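Local structure of chitin oligosaccharide binding protein NagB2 (Paenibacillus sp. FPU-7, 7EHU) at residues E149-N154 / D171-A176; Y296-N301 / G306-N311; N205-A210 / K237-L242. The protein binds chitin oligosaccharides such as N,N'-diacetylchitobiose and N,N',N''-triacetylchitotriose, probably as the extracellular solute-binding component of a bacterial sugar uptake system. All coordinates share one frame; numbering follows the deposited sequence.

Contact 1 of 3, residues E149-N154 / D171-A176; sequences EGFYYN and DEFTKA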
ATOM      1  N   GLU A 149       6.244  -3.933   1.590  1.00  7.98           N
ATOM      2  CA  GLU A 149       7.035  -2.745   1.293  1.00  8.63           C
ATOM      3  C   GLU A 149       8.486  -3.034   1.621  1.00  8.47           C
ATOM      4  O   GLU A 149       8.771  -3.746   2.581  1.00  9.61           O
ATOM      5  CB  GLU A 149       6.522  -1.503   2.044  1.00  8.60           C
ATOM      6  CG  GLU A 149       5.109  -1.110   1.616  1.00  8.83           C
ATOM      7  CD  GLU A 149       4.548   0.110   2.285  1.00  8.54           C
ATOM      8  OE1 GLU A 149       5.300   0.851   2.975  1.00  8.69           O
ATOM      9  OE2 GLU A 149       3.313   0.323   2.121  1.00  8.37           O
ATOM     10  N   GLY A 150       9.374  -2.481   0.799  1.00  8.81           N
ATOM     11  CA  GLY A 150      10.798  -2.699   0.947  1.00  9.17           C
ATOM     12  C   GLY A 150      11.543  -1.867  -0.073  1.00  8.84           C
ATOM     13  O   GLY A 150      10.950  -1.050  -0.771  1.00  8.95           O
ATOM     14  N   PHE A 151      12.861  -2.074  -0.147  1.00  8.76           N
ATOM     15  CA  PHE A 151      13.725  -1.319  -1.053  1.00  8.48           C
ATOM     16  C   PHE A 151      13.937  -2.060  -2.366  1.00  8.36           C
ATOM     17  O   PHE A 151      14.613  -3.089  -2.406  1.00  9.05           O
ATOM     18  CB  PHE A 151      15.089  -1.045  -0.424  1.00  9.79           C
ATOM     19  CG  PHE A 151      15.079   0.004   0.644  1.00  9.99           C
ATOM     20  CD1 PHE A 151      15.063   1.352   0.329  1.00 10.83           C
ATOM     21  CD2 PHE A 151      15.087  -0.365   1.979  1.00 10.34           C
ATOM     22  CE1 PHE A 151      15.061   2.319   1.327  1.00 11.47           C
ATOM     23  CE2 PHE A 151      15.098   0.592   2.974  1.00 11.96           C
ATOM     24  CZ  PHE A 151      15.088   1.930   2.648  1.00 12.27           C
ATOM     25  N   TYR A 152      13.385  -1.520  -3.442  1.00  9.38           N
ATOM     26  CA  TYR A 152      13.887  -1.839  -4.763  1.00  8.85           C
ATOM     27  C   TYR A 152      15.228  -1.120  -4.927  1.00  8.91           C
ATOM     28  O   TYR A 152      15.393   0.011  -4.459  1.00  9.56           O
ATOM     29  CB  TYR A 152      12.921  -1.310  -5.814  1.00  8.83           C
ATOM     30  CG  TYR A 152      11.573  -1.989  -5.849  1.00  8.33           C
ATOM     31  CD1 TYR A 152      11.340  -3.099  -6.652  1.00  9.17           C
ATOM     32  CD2 TYR A 152      10.509  -1.488  -5.096  1.00  9.20           C
ATOM     33  CE1 TYR A 152      10.087  -3.695  -6.718  1.00  9.90           C
ATOM     34  CE2 TYR A 152       9.288  -2.069  -5.150  1.00 10.05           C
ATOM     35  CZ  TYR A 152       9.067  -3.162  -5.965  1.00  9.44           C
ATOM     36  OH  TYR A 152       7.802  -3.712  -6.005  1.00 10.95           O
ATOM     37  N   TYR A 153      16.202  -1.751  -5.576  1.00  8.50           N
ATOM     38  CA  TYR A 153      17.493  -1.093  -5.737  1.00  8.78           C
ATOM     39  C   TYR A 153      18.124  -1.445  -7.076  1.00  8.65           C
ATOM     40  O   TYR A 153      17.843  -2.476  -7.691  1.00  9.47           O
ATOM     41  CB  TYR A 153      18.431  -1.357  -4.547  1.00  9.15           C
ATOM     42  CG  TYR A 153      19.219  -2.646  -4.586  1.00  9.42           C
ATOM     43  CD1 TYR A 153      18.655  -3.842  -4.152  1.00 10.17           C
ATOM     44  CD2 TYR A 153      20.555  -2.658  -4.978  1.00 10.50           C
ATOM     45  CE1 TYR A 153      19.383  -5.002  -4.132  1.00 10.30           C
ATOM     46  CE2 TYR A 153      21.299  -3.829  -4.961  1.00 11.26           C
ATOM     47  CZ  TYR A 153      20.711  -4.996  -4.529  1.00 11.45           C
ATOM     48  OH  TYR A 153      21.455  -6.140  -4.515  1.00 13.49           O
ATOM     49  N   ASN A 154      18.963  -0.525  -7.528  1.00  8.92           N
ATOM     50  CA  ASN A 154      19.668  -0.636  -8.797  1.00  9.11           C
ATOM     51  C   ASN A 154      21.016  -1.301  -8.553  1.00  9.41           C
ATOM     52  O   ASN A 154      21.900  -0.722  -7.919  1.00 10.07           O
ATOM     53  CB  ASN A 154      19.782   0.756  -9.394  1.00  9.55           C
ATOM     54  CG  ASN A 154      20.377   0.758 -10.769  1.00  9.17           C
ATOM     55  OD1 ASN A 154      21.312   0.008 -11.061  1.00 10.63           O
ATOM     56  ND2 ASN A 154      19.795   1.555 -11.648  1.00 10.60           N
ATOM     57  N   ASP A 171      23.911  -0.383   9.763  1.00 19.88           N
ATOM     58  CA  ASP A 171      25.266   0.109   9.522  1.00 21.33           C
ATOM     59  C   ASP A 171      25.706  -0.163   8.086  1.00 20.41           C
ATOM     60  O   ASP A 171      26.351   0.688   7.461  1.00 20.99           O
ATOM     61  CB  ASP A 171      26.234  -0.491  10.548  1.00 24.04           C
ATOM     62  CG  ASP A 171      26.125   0.188  11.920  1.00 28.13           C
ATOM     63  OD1 ASP A 171      26.671  -0.356  12.907  1.00 30.58           O
ATOM     64  OD2 ASP A 171      25.478   1.259  12.018  1.00 28.89           O
ATOM     65  N   GLU A 172      25.343  -1.325   7.530  1.00 19.13           N
ATOM     66  CA  GLU A 172      25.658  -1.585   6.127  1.00 18.68           C
ATOM     67  C   GLU A 172      24.863  -0.651   5.221  1.00 17.00           C
ATOM     68  O   GLU A 172      25.355  -0.214   4.175  1.00 16.73           O
ATOM     69  CB  GLU A 172      25.358  -3.044   5.777  1.00 20.50           C
ATOM     70  CG  GLU A 172      26.260  -4.074   6.458  1.00 22.48           C
ATOM     71  CD  GLU A 172      25.875  -5.534   6.157  1.00 25.18           C
ATOM     72  OE1 GLU A 172      24.757  -5.812   5.673  1.00 25.17           O
ATOM     73  OE2 GLU A 172      26.706  -6.428   6.420  1.00 28.17           O
ATOM     74  N   PHE A 173      23.626  -0.341   5.610  1.00 16.01           N
ATOM     75  CA  PHE A 173      22.771   0.554   4.835  1.00 15.72           C
ATOM     76  C   PHE A 173      23.360   1.960   4.803  1.00 16.52           C
ATOM     77  O   PHE A 173      23.477   2.570   3.734  1.00 15.92           O
ATOM     78  CB  PHE A 173      21.372   0.533   5.475  1.00 14.87           C
ATOM     79  CG  PHE A 173      20.335   1.390   4.788  1.00 14.90           C
ATOM     80  CD1 PHE A 173      19.841   1.064   3.528  1.00 15.02           C
ATOM     81  CD2 PHE A 173      19.798   2.488   5.434  1.00 15.78           C
ATOM     82  CE1 PHE A 173      18.857   1.852   2.926  1.00 14.62           C
ATOM     83  CE2 PHE A 173      18.828   3.261   4.831  1.00 15.73           C
ATOM     84  CZ  PHE A 173      18.367   2.954   3.578  1.00 15.24           C
ATOM     85  N   THR A 174      23.755   2.488   5.963  1.00 17.12           N
ATOM     86  CA  THR A 174      24.357   3.815   5.974  1.00 20.04           C
ATOM     87  C   THR A 174      25.674   3.824   5.203  1.00 19.67           C
ATOM     88  O   THR A 174      25.985   4.812   4.526  1.00 19.64           O
ATOM     89  CB  THR A 174      24.530   4.359   7.404  1.00 22.45           C
ATOM     90  OG1 THR A 174      25.380   3.505   8.169  1.00 25.29           O
ATOM     91  CG2 THR A 174      23.198   4.461   8.132  1.00 23.38           C
ATOM     92  N   LYS A 175      26.435   2.723   5.249  1.00 20.50           N
ATOM     93  CA  LYS A 175      27.662   2.682   4.467  1.00 21.91           C
ATOM     94  C   LYS A 175      27.340   2.765   2.973  1.00 19.03           C
ATOM     95  O   LYS A 175      28.033   3.453   2.211  1.00 18.73           O
ATOM     96  CB  LYS A 175      28.507   1.442   4.794  1.00 25.00           C
ATOM     97  CG  LYS A 175      29.754   1.510   3.952  1.00 28.88           C
ATOM     98  CD  LYS A 175      30.621   2.646   4.548  1.00 32.51           C
ATOM     99  CE  LYS A 175      31.787   3.038   3.691  1.00 34.17           C
ATOM    100  NZ  LYS A 175      30.961   3.736   2.604  1.00 32.43           N
ATOM    101  N   ALA A 176      26.285   2.089   2.535  1.00 17.47           N
ATOM    102  CA  ALA A 176      25.897   2.161   1.133  1.00 16.62           C
ATOM    103  C   ALA A 176      25.447   3.563   0.747  1.00 15.60           C
ATOM    104  O   ALA A 176      25.811   4.070  -0.327  1.00 15.23           O
ATOM    105  CB  ALA A 176      24.761   1.180   0.888  1.00 16.01           C
TER
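Phe173, on helix 170-182, meets Phe151 of strand 138-154 ring against ring, and it is the one pair that joins residues 149-154 to residues 171-176. The backbones stay well apart, with Phe151 CA and Phe173 CA separated by 11.0 Å, and the two side chains bridge that distance. From the helix, Phe173 CB points toward the strand. Its CG lies anti to the backbone N (chi1 -179°), which carries the ring away from the helix and sends its far end forward. CE1 is the first ring atom to make contact, sitting over one face of the Phe151 ring, toward its rim, 3.8 Å above the plane. CZ follows, and Phe173 CZ to Phe151 CZ is the closest approach at 3.6 Å. The ring centroids are 5.1 Å apart and the planes meet at 44°, so the pair is oblique, neither an offset stack nor a T-shaped one. Other aromatic rings extend the cluster: Phe273 and Phe297 pack on Phe151, Trp170 packs on Phe173, and Met271 touches both phenylalanines. This is the helix-on-sheet packing of an alpha/beta lobe in a solute-binding protein. Both touching residues are buried and meet through ring carbons alone, over 78 Å² of summed surface, which implies that dispersion and exclusion of water, not directional bonding, make up this part of the helix-to-strand packing.

Contact 2 of 3, residues Y296-N301 / G306-N311; sequences YFRFPN and GDNLIN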
ATOM      1  N   TYR A 296      16.252  -6.300  -4.669  1.00  9.10           N
ATOM      2  CA  TYR A 296      15.327  -5.923  -3.614  1.00  9.45           C
ATOM      3  C   TYR A 296      15.899  -6.342  -2.276  1.00  9.47           C
ATOM      4  O   TYR A 296      16.522  -7.400  -2.178  1.00 10.27           O
ATOM      5  CB  TYR A 296      14.003  -6.637  -3.828  1.00  9.90           C
ATOM      6  CG  TYR A 296      12.869  -6.232  -2.931  1.00  9.56           C
ATOM      7  CD1 TYR A 296      12.038  -5.172  -3.264  1.00  8.78           C
ATOM      8  CD2 TYR A 296      12.583  -6.943  -1.766  1.00  9.59           C
ATOM      9  CE1 TYR A 296      10.963  -4.840  -2.482  1.00  9.69           C
ATOM     10  CE2 TYR A 296      11.508  -6.619  -0.976  1.00  9.74           C
ATOM     11  CZ  TYR A 296      10.702  -5.559  -1.337  1.00  9.25           C
ATOM     12  OH  TYR A 296       9.601  -5.276  -0.560  1.00  9.69           O
ATOM     13  N   PHE A 297      15.645  -5.537  -1.244  1.00  9.77           N
ATOM     14  CA  PHE A 297      15.942  -5.945   0.121  1.00  9.69           C
ATOM     15  C   PHE A 297      14.905  -5.364   1.073  1.00 10.13           C
ATOM     16  O   PHE A 297      14.424  -4.240   0.886  1.00  9.98           O
ATOM     17  CB  PHE A 297      17.379  -5.608   0.573  1.00 10.71           C
ATOM     18  CG  PHE A 297      17.784  -4.163   0.447  1.00 10.40           C
ATOM     19  CD1 PHE A 297      18.324  -3.674  -0.732  1.00 10.79           C
ATOM     20  CD2 PHE A 297      17.681  -3.298   1.549  1.00 10.83           C
ATOM     21  CE1 PHE A 297      18.744  -2.347  -0.835  1.00 11.64           C
ATOM     22  CE2 PHE A 297      18.090  -1.963   1.448  1.00 11.23           C
ATOM     23  CZ  PHE A 297      18.628  -1.495   0.248  1.00 11.03           C
ATOM     24  N   ARG A 298      14.571  -6.147   2.093  1.00 10.67           N
ATOM     25  CA  ARG A 298      13.686  -5.648   3.118  1.00 11.30           C
ATOM     26  C   ARG A 298      14.424  -4.627   3.980  1.00 11.28           C
ATOM     27  O   ARG A 298      15.650  -4.516   3.970  1.00 12.08           O
ATOM     28  CB  ARG A 298      13.109  -6.789   3.942  1.00 16.21           C
ATOM     29  CG  ARG A 298      14.007  -7.385   4.967  1.00 19.65           C
ATOM     30  CD  ARG A 298      13.187  -8.243   5.970  1.00 22.17           C
ATOM     31  NE  ARG A 298      14.074  -9.082   6.751  1.00 22.97           N
ATOM     32  CZ  ARG A 298      14.471 -10.305   6.414  1.00 24.96           C
ATOM     33  NH1 ARG A 298      14.038 -10.893   5.309  1.00 26.27           N
ATOM     34  NH2 ARG A 298      15.301 -10.946   7.209  1.00 26.02           N
ATOM     35  N   PHE A 299      13.647  -3.825   4.678  1.00 11.53           N
ATOM     36  CA  PHE A 299      14.208  -2.777   5.511  1.00 11.75           C
ATOM     37  C   PHE A 299      15.291  -3.372   6.417  1.00 12.54           C
ATOM     38  O   PHE A 299      15.066  -4.417   7.032  1.00 13.62           O
ATOM     39  CB  PHE A 299      13.101  -2.114   6.345  1.00 12.88           C
ATOM     40  CG  PHE A 299      13.567  -0.842   6.989  1.00 12.81           C
ATOM     41  CD1 PHE A 299      14.210  -0.864   8.223  1.00 13.78           C
ATOM     42  CD2 PHE A 299      13.431   0.374   6.337  1.00 13.96           C
ATOM     43  CE1 PHE A 299      14.698   0.293   8.786  1.00 15.23           C
ATOM     44  CE2 PHE A 299      13.929   1.523   6.902  1.00 15.19           C
ATOM     45  CZ  PHE A 299      14.556   1.478   8.126  1.00 15.95           C
ATOM     46  N   PRO A 300      16.464  -2.750   6.516  1.00 13.16           N
ATOM     47  CA  PRO A 300      17.573  -3.361   7.267  1.00 13.91           C
ATOM     48  C   PRO A 300      17.386  -3.309   8.781  1.00 14.82           C
ATOM     49  O   PRO A 300      16.645  -2.496   9.325  1.00 15.59           O
ATOM     50  CB  PRO A 300      18.778  -2.507   6.860  1.00 14.75           C
ATOM     51  CG  PRO A 300      18.174  -1.158   6.521  1.00 15.73           C
ATOM     52  CD  PRO A 300      16.860  -1.488   5.862  1.00 14.69           C
ATOM     53  N   ASN A 301      18.116  -4.178   9.468  1.00 14.93           N
ATOM     54  CA  ASN A 301      17.986  -4.329  10.919  1.00 15.75           C
ATOM     55  C   ASN A 301      18.716  -3.218  11.673  1.00 16.38           C
ATOM     56  O   ASN A 301      19.929  -3.015  11.502  1.00 18.02           O
ATOM     57  CB  ASN A 301      18.501  -5.704  11.347  1.00 16.30           C
ATOM     58  CG  ASN A 301      17.623  -6.851  10.867  1.00 18.22           C
ATOM     59  OD1 ASN A 301      16.438  -6.665  10.585  1.00 18.23           O
ATOM     60  ND2 ASN A 301      18.209  -8.022  10.724  1.00 20.07           N
ATOM     61  N   GLY A 306      12.130  -4.543  16.371  1.00 21.64           N
ATOM     62  CA  GLY A 306      11.728  -4.440  14.985  1.00 19.68           C
ATOM     63  C   GLY A 306      12.499  -5.317  14.015  1.00 18.38           C
ATOM     64  O   GLY A 306      12.119  -5.385  12.847  1.00 17.70           O
ATOM     65  N   ASP A 307      13.539  -6.012  14.461  1.00 17.78           N
ATOM     66  CA  ASP A 307      14.413  -6.728  13.539  1.00 17.57           C
ATOM     67  C   ASP A 307      13.687  -7.821  12.760  1.00 17.28           C
ATOM     68  O   ASP A 307      12.819  -8.522  13.285  1.00 17.47           O
ATOM     69  CB  ASP A 307      15.583  -7.358  14.306  1.00 18.75           C
ATOM     70  CG  ASP A 307      16.640  -6.359  14.685  1.00 20.15           C
ATOM     71  OD1 ASP A 307      17.646  -6.777  15.275  1.00 21.99           O
ATOM     72  OD2 ASP A 307      16.510  -5.168  14.353  1.00 19.75           O
ATOM     73  N   ASN A 308      14.104  -7.987  11.503  1.00 16.79           N
ATOM     74  CA  ASN A 308      13.684  -9.068  10.613  1.00 18.08           C
ATOM     75  C   ASN A 308      12.194  -9.079  10.323  1.00 17.21           C
ATOM     76  O   ASN A 308      11.646 -10.104   9.920  1.00 19.64           O
ATOM     77  CB  ASN A 308      14.175 -10.424  11.101  1.00 20.50           C
ATOM     78  CG  ASN A 308      15.651 -10.453  11.172  1.00 23.49           C
ATOM     79  OD1 ASN A 308      16.303 -10.326  10.140  1.00 24.34           O
ATOM     80  ND2 ASN A 308      16.209 -10.611  12.367  1.00 24.97           N
ATOM     81  N   LEU A 309      11.538  -7.948  10.486  1.00 15.08           N
ATOM     82  CA  LEU A 309      10.138  -7.805  10.122  1.00 14.08           C
ATOM     83  C   LEU A 309      10.011  -7.162   8.745  1.00 13.71           C
ATOM     84  O   LEU A 309      10.899  -6.452   8.287  1.00 15.31           O
ATOM     85  CB  LEU A 309       9.415  -6.937  11.154  1.00 14.95           C
ATOM     86  CG  LEU A 309       9.473  -7.441  12.591  1.00 16.04           C
ATOM     87  CD1 LEU A 309       8.710  -6.497  13.507  1.00 16.37           C
ATOM     88  CD2 LEU A 309       8.898  -8.835  12.706  1.00 16.84           C
ATOM     89  N   ILE A 310       8.888  -7.409   8.089  1.00 11.43           N
ATOM     90  CA  ILE A 310       8.607  -6.772   6.809  1.00 10.69           C
ATOM     91  C   ILE A 310       7.201  -6.191   6.839  1.00 10.18           C
ATOM     92  O   ILE A 310       6.265  -6.838   7.309  1.00 11.03           O
ATOM     93  CB  ILE A 310       8.836  -7.720   5.614  1.00 10.60           C
ATOM     94  CG1 ILE A 310       8.810  -6.963   4.282  1.00 10.48           C
ATOM     95  CG2 ILE A 310       7.840  -8.867   5.634  1.00 12.25           C
ATOM     96  CD1 ILE A 310       9.284  -7.795   3.104  1.00 12.20           C
ATOM     97  N   ASN A 311       7.052  -4.968   6.369  1.00  9.12           N
ATOM     98  CA  ASN A 311       5.720  -4.387   6.263  1.00  8.97           C
ATOM     99  C   ASN A 311       4.954  -5.122   5.170  1.00  8.32           C
ATOM    100  O   ASN A 311       5.441  -5.217   4.038  1.00  9.23           O
ATOM    101  CB  ASN A 311       5.876  -2.909   5.914  1.00  8.85           C
ATOM    102  CG  ASN A 311       4.558  -2.144   5.753  1.00  8.89           C
ATOM    103  OD1 ASN A 311       4.501  -1.214   4.957  1.00  9.09           O
ATOM    104  ND2 ASN A 311       3.532  -2.475   6.526  1.00 10.63           N
TER
HETATM  105  O   HOH W   1      13.445  -5.722   8.996  1.00 17.47           O
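Asn301 and Arg298 of the chain leaving strand 294-297 both reach Asn308, which sits within a type II beta turn running from Gly306 to Leu309; the turn leads into strand 309-320, and the touching parts run at 149° to each other. The polar interactions centre on the two asparagines, which exchange a pair of hydrogen bonds. Asn308 N donates to Asn301 OD1 at 2.8 Å, and Asn301 ND2 returns a bond to Asn308 OD1 at 3.0 Å, with the amide planes 84° apart. In both bonds the donor stands above the acceptor's carbonyl plane; in the second, Asn308 OD1 lies near the plane of the Asn301 amide. Asn308 OD1 also accepts from Arg298 NH2 at 3.2 Å, from the opposite face, so two donors grip one oxygen. The other end of the guanidinium is held more firmly outside, where NH1 bonds to Ala377 O and Ser380 OG. One water lies within hydrogen-bonding distance of both Phe299 O, at 2.9 Å, and Leu309 O, at 2.7 Å; which of them receive its protons is open because further acceptors compete. Apolar contact is lighter: Arg298 CB rests 4.0 Å from Ile310 CD1. Alongside, Asp307 lays its carboxylate by Asn301 CB while OD2 takes a bond from Gly303 N in the intervening loop. At the Arg298 guanidinium, Asn308 OD1 lies at the edge, 8° out of its plane.

Contact 3 of 3, residues N205-A210 / K237-L242; sequences NSLFVA and KRLKDL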
ATOM      1  N   ASN A 205       7.123   4.655   8.271  1.00 10.28           N
ATOM      2  CA  ASN A 205       6.502   3.557   9.007  1.00 10.56           C
ATOM      3  C   ASN A 205       7.471   2.411   9.221  1.00 10.41           C
ATOM      4  O   ASN A 205       7.609   1.923  10.351  1.00 11.68           O
ATOM      5  CB  ASN A 205       5.058   3.383   8.489  1.00 13.48           C
ATOM      6  CG  ASN A 205       4.248   2.205   9.035  1.00 11.54           C
ATOM      7  OD1 ASN A 205       3.431   1.603   8.328  1.00 11.00           O
ATOM      8  ND2 ASN A 205       4.628   1.722  10.216  1.00 10.85           N
ATOM      9  N   SER A 206       8.242   2.044   8.200  1.00 10.67           N
ATOM     10  CA  SER A 206       9.241   1.006   8.427  1.00 10.68           C
ATOM     11  C   SER A 206      10.353   1.473   9.357  1.00 11.88           C
ATOM     12  O   SER A 206      10.884   0.659  10.114  1.00 12.28           O
ATOM     13  CB  SER A 206       9.766   0.425   7.117  1.00 10.87           C
ATOM     14  OG  SER A 206       8.833  -0.489   6.569  1.00 10.45           O
ATOM     15  N   LEU A 207      10.694   2.768   9.333  1.00 11.30           N
ATOM     16  CA  LEU A 207      11.679   3.300  10.268  1.00 12.30           C
ATOM     17  C   LEU A 207      11.209   3.180  11.708  1.00 12.50           C
ATOM     18  O   LEU A 207      11.945   2.681  12.561  1.00 12.75           O
ATOM     19  CB  LEU A 207      12.005   4.750   9.944  1.00 13.27           C
ATOM     20  CG  LEU A 207      13.215   4.927   9.037  1.00 14.84           C
ATOM     21  CD1 LEU A 207      13.227   6.338   8.443  1.00 16.89           C
ATOM     22  CD2 LEU A 207      14.490   4.674   9.806  1.00 16.61           C
ATOM     23  N   PHE A 208       9.991   3.651  12.013  1.00 11.69           N
ATOM     24  CA  PHE A 208       9.578   3.657  13.418  1.00 12.87           C
ATOM     25  C   PHE A 208       9.212   2.268  13.928  1.00 12.58           C
ATOM     26  O   PHE A 208       9.309   2.028  15.132  1.00 14.50           O
ATOM     27  CB  PHE A 208       8.586   4.772  13.802  1.00 13.54           C
ATOM     28  CG  PHE A 208       7.194   4.692  13.203  1.00 12.92           C
ATOM     29  CD1 PHE A 208       6.278   3.725  13.596  1.00 15.21           C
ATOM     30  CD2 PHE A 208       6.752   5.688  12.337  1.00 13.75           C
ATOM     31  CE1 PHE A 208       4.980   3.737  13.080  1.00 15.15           C
ATOM     32  CE2 PHE A 208       5.471   5.682  11.832  1.00 14.92           C
ATOM     33  CZ  PHE A 208       4.600   4.713  12.200  1.00 14.75           C
ATOM     34  N   VAL A 209       8.828   1.341  13.051  1.00 12.63           N
ATOM     35  CA  VAL A 209       8.690  -0.038  13.495  1.00 12.88           C
ATOM     36  C   VAL A 209      10.070  -0.641  13.728  1.00 14.00           C
ATOM     37  O   VAL A 209      10.280  -1.388  14.690  1.00 14.42           O
ATOM     38  CB  VAL A 209       7.807  -0.849  12.524  1.00 12.67           C
ATOM     39  CG1 VAL A 209       7.879  -2.352  12.834  1.00 12.75           C
ATOM     40  CG2 VAL A 209       6.354  -0.335  12.556  1.00 14.24           C
ATOM     41  N   ALA A 210      11.043  -0.296  12.879  1.00 14.21           N
ATOM     42  CA  ALA A 210      12.403  -0.787  13.085  1.00 15.82           C
ATOM     43  C   ALA A 210      12.995  -0.276  14.390  1.00 17.32           C
ATOM     44  O   ALA A 210      13.768  -0.991  15.039  1.00 19.56           O
ATOM     45  CB  ALA A 210      13.313  -0.387  11.920  1.00 15.16           C
ATOM     46  N   LYS A 237      13.749  10.890  13.896  1.00 16.29           N
ATOM     47  CA  LYS A 237      15.094  11.451  13.839  1.00 17.93           C
ATOM     48  C   LYS A 237      15.896  10.854  12.692  1.00 17.21           C
ATOM     49  O   LYS A 237      16.600  11.575  11.979  1.00 17.82           O
ATOM     50  CB  LYS A 237      15.824  11.279  15.174  1.00 20.61           C
ATOM     51  CG  LYS A 237      15.232  12.172  16.269  1.00 25.23           C
ATOM     52  CD  LYS A 237      15.990  12.159  17.591  1.00 30.33           C
ATOM     53  CE  LYS A 237      17.472  12.250  17.294  1.00 33.77           C
ATOM     54  NZ  LYS A 237      18.459  12.395  18.364  1.00 36.30           N
ATOM     55  N   ARG A 238      15.822   9.544  12.503  1.00 16.76           N
ATOM     56  CA  ARG A 238      16.541   8.929  11.393  1.00 16.53           C
ATOM     57  C   ARG A 238      15.982   9.371  10.039  1.00 15.76           C
ATOM     58  O   ARG A 238      16.748   9.576   9.090  1.00 15.32           O
ATOM     59  CB  ARG A 238      16.521   7.409  11.540  1.00 17.01           C
ATOM     60  CG  ARG A 238      17.367   6.874  12.701  1.00 18.15           C
ATOM     61  CD  ARG A 238      17.057   5.426  12.979  1.00 18.98           C
ATOM     62  NE  ARG A 238      17.569   4.965  14.266  1.00 19.51           N
ATOM     63  CZ  ARG A 238      18.653   4.240  14.462  1.00 21.36           C
ATOM     64  NH1 ARG A 238      19.396   3.813  13.449  1.00 22.00           N
ATOM     65  NH2 ARG A 238      18.954   3.888  15.698  1.00 22.10           N
ATOM     66  N   LEU A 239      14.655   9.479   9.914  1.00 15.03           N
ATOM     67  CA  LEU A 239      14.069   9.954   8.663  1.00 14.89           C
ATOM     68  C   LEU A 239      14.605  11.335   8.322  1.00 16.05           C
ATOM     69  O   LEU A 239      15.024  11.596   7.190  1.00 16.42           O
ATOM     70  CB  LEU A 239      12.549  10.016   8.789  1.00 15.46           C
ATOM     71  CG  LEU A 239      11.762  10.483   7.562  1.00 15.65           C
ATOM     72  CD1 LEU A 239      11.920   9.551   6.366  1.00 16.48           C
ATOM     73  CD2 LEU A 239      10.299  10.635   7.927  1.00 15.51           C
ATOM     74  N   LYS A 240      14.597  12.236   9.304  1.00 16.68           N
ATOM     75  CA  LYS A 240      15.143  13.568   9.099  1.00 18.01           C
ATOM     76  C   LYS A 240      16.619  13.509   8.722  1.00 18.29           C
ATOM     77  O   LYS A 240      17.057  14.223   7.814  1.00 18.78           O
ATOM     78  CB  LYS A 240      14.908  14.392  10.369  1.00 19.91           C
ATOM     79  CG  LYS A 240      15.367  15.835  10.327  1.00 23.31           C
ATOM     80  CD  LYS A 240      14.784  16.600   9.153  1.00 25.54           C
ATOM     81  CE  LYS A 240      15.206  18.063   9.172  1.00 28.41           C
ATOM     82  NZ  LYS A 240      14.626  18.790   8.018  1.00 29.69           N
ATOM     83  N   ASP A 241      17.393  12.627   9.367  1.00 17.91           N
ATOM     84  CA  ASP A 241      18.818  12.546   9.053  1.00 18.78           C
ATOM     85  C   ASP A 241      19.050  12.077   7.618  1.00 17.31           C
ATOM     86  O   ASP A 241      19.983  12.542   6.960  1.00 18.25           O
ATOM     87  CB  ASP A 241      19.560  11.647  10.053  1.00 20.76           C
ATOM     88  CG  ASP A 241      21.074  11.876  10.033  1.00 21.87           C
ATOM     89  OD1 ASP A 241      21.515  13.007  10.370  1.00 23.45           O
ATOM     90  OD2 ASP A 241      21.826  10.940   9.677  1.00 22.57           O
ATOM     91  N   LEU A 242      18.198  11.194   7.097  1.00 16.38           N
ATOM     92  CA  LEU A 242      18.350  10.773   5.709  1.00 14.85           C
ATOM     93  C   LEU A 242      18.192  11.952   4.756  1.00 16.09           C
ATOM     94  O   LEU A 242      18.858  12.015   3.719  1.00 17.60           O
ATOM     95  CB  LEU A 242      17.295   9.726   5.367  1.00 14.52           C
ATOM     96  CG  LEU A 242      17.419   8.348   6.013  1.00 14.75           C
ATOM     97  CD1 LEU A 242      16.211   7.509   5.653  1.00 15.22           C
ATOM     98  CD2 LEU A 242      18.699   7.642   5.597  1.00 15.07           C
TER
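Leu207 of helix 197-212 is the residue through which this helix segment touches residues 237-242, and its two methyls divide the work. CD1 presses on the backbone of the partner helix, 3.7 Å from Leu239 CA, and also meets Leu239 CB at 3.8 Å. A longer contact joins the same methyl to Leu242 CD1, 4.2 Å away. CD2 turns to the aliphatic part of Arg238, with CB the nearest atom at 3.8 Å. The axes of segments 205-210 and 237-242 approach to 9.9 Å, with 133° between their N-to-C directions, so one leucine side chain can span the separation. This is helix-to-helix packing within one lobe of the periplasmic-binding-protein fold, joining helix 197-212 to helix 230-244. In the next shell, Leu203 and Ala204, from the preceding turn of helix 197-212, pack on Leu239, and Leu203 also touches Leu242. The arginine is positioned by its polar end: NE forms a salt bridge with Asp234 OD2, while its side chain makes a cation-pi contact with Trp170. With CG to NE extended, the hydrocarbon part of Arg238 runs past Leu207 CD2, and its CD lies 4.2 Å from that methyl. On the side of helix 197-212, Phe299, from the loop after strand 294-297, packs against Leu207 and Ala210.

Overall arrangement
Along the chain the order is contact 1, contact 3, contact 2, each closing before the next opens, and all lie on the same side of the chain's centre. Contacts 1 and 2, with centres 10 Å apart, share one sheet: strand 138-154 neighbours both 294-297 and 309-320, and the Phe151 N to Phe297 O distance of 2.9 Å indicates a probable hydrogen bond between them. Contact 3 lies about 13 Å, centre to centre, from each of the others; it touches contact 2 through packing, whereas contacts 1 and 3 come within about 4 Å (nearest atoms) without touching. Together they tie sheet, loop and helices into one lobe of this sugar-binding protein.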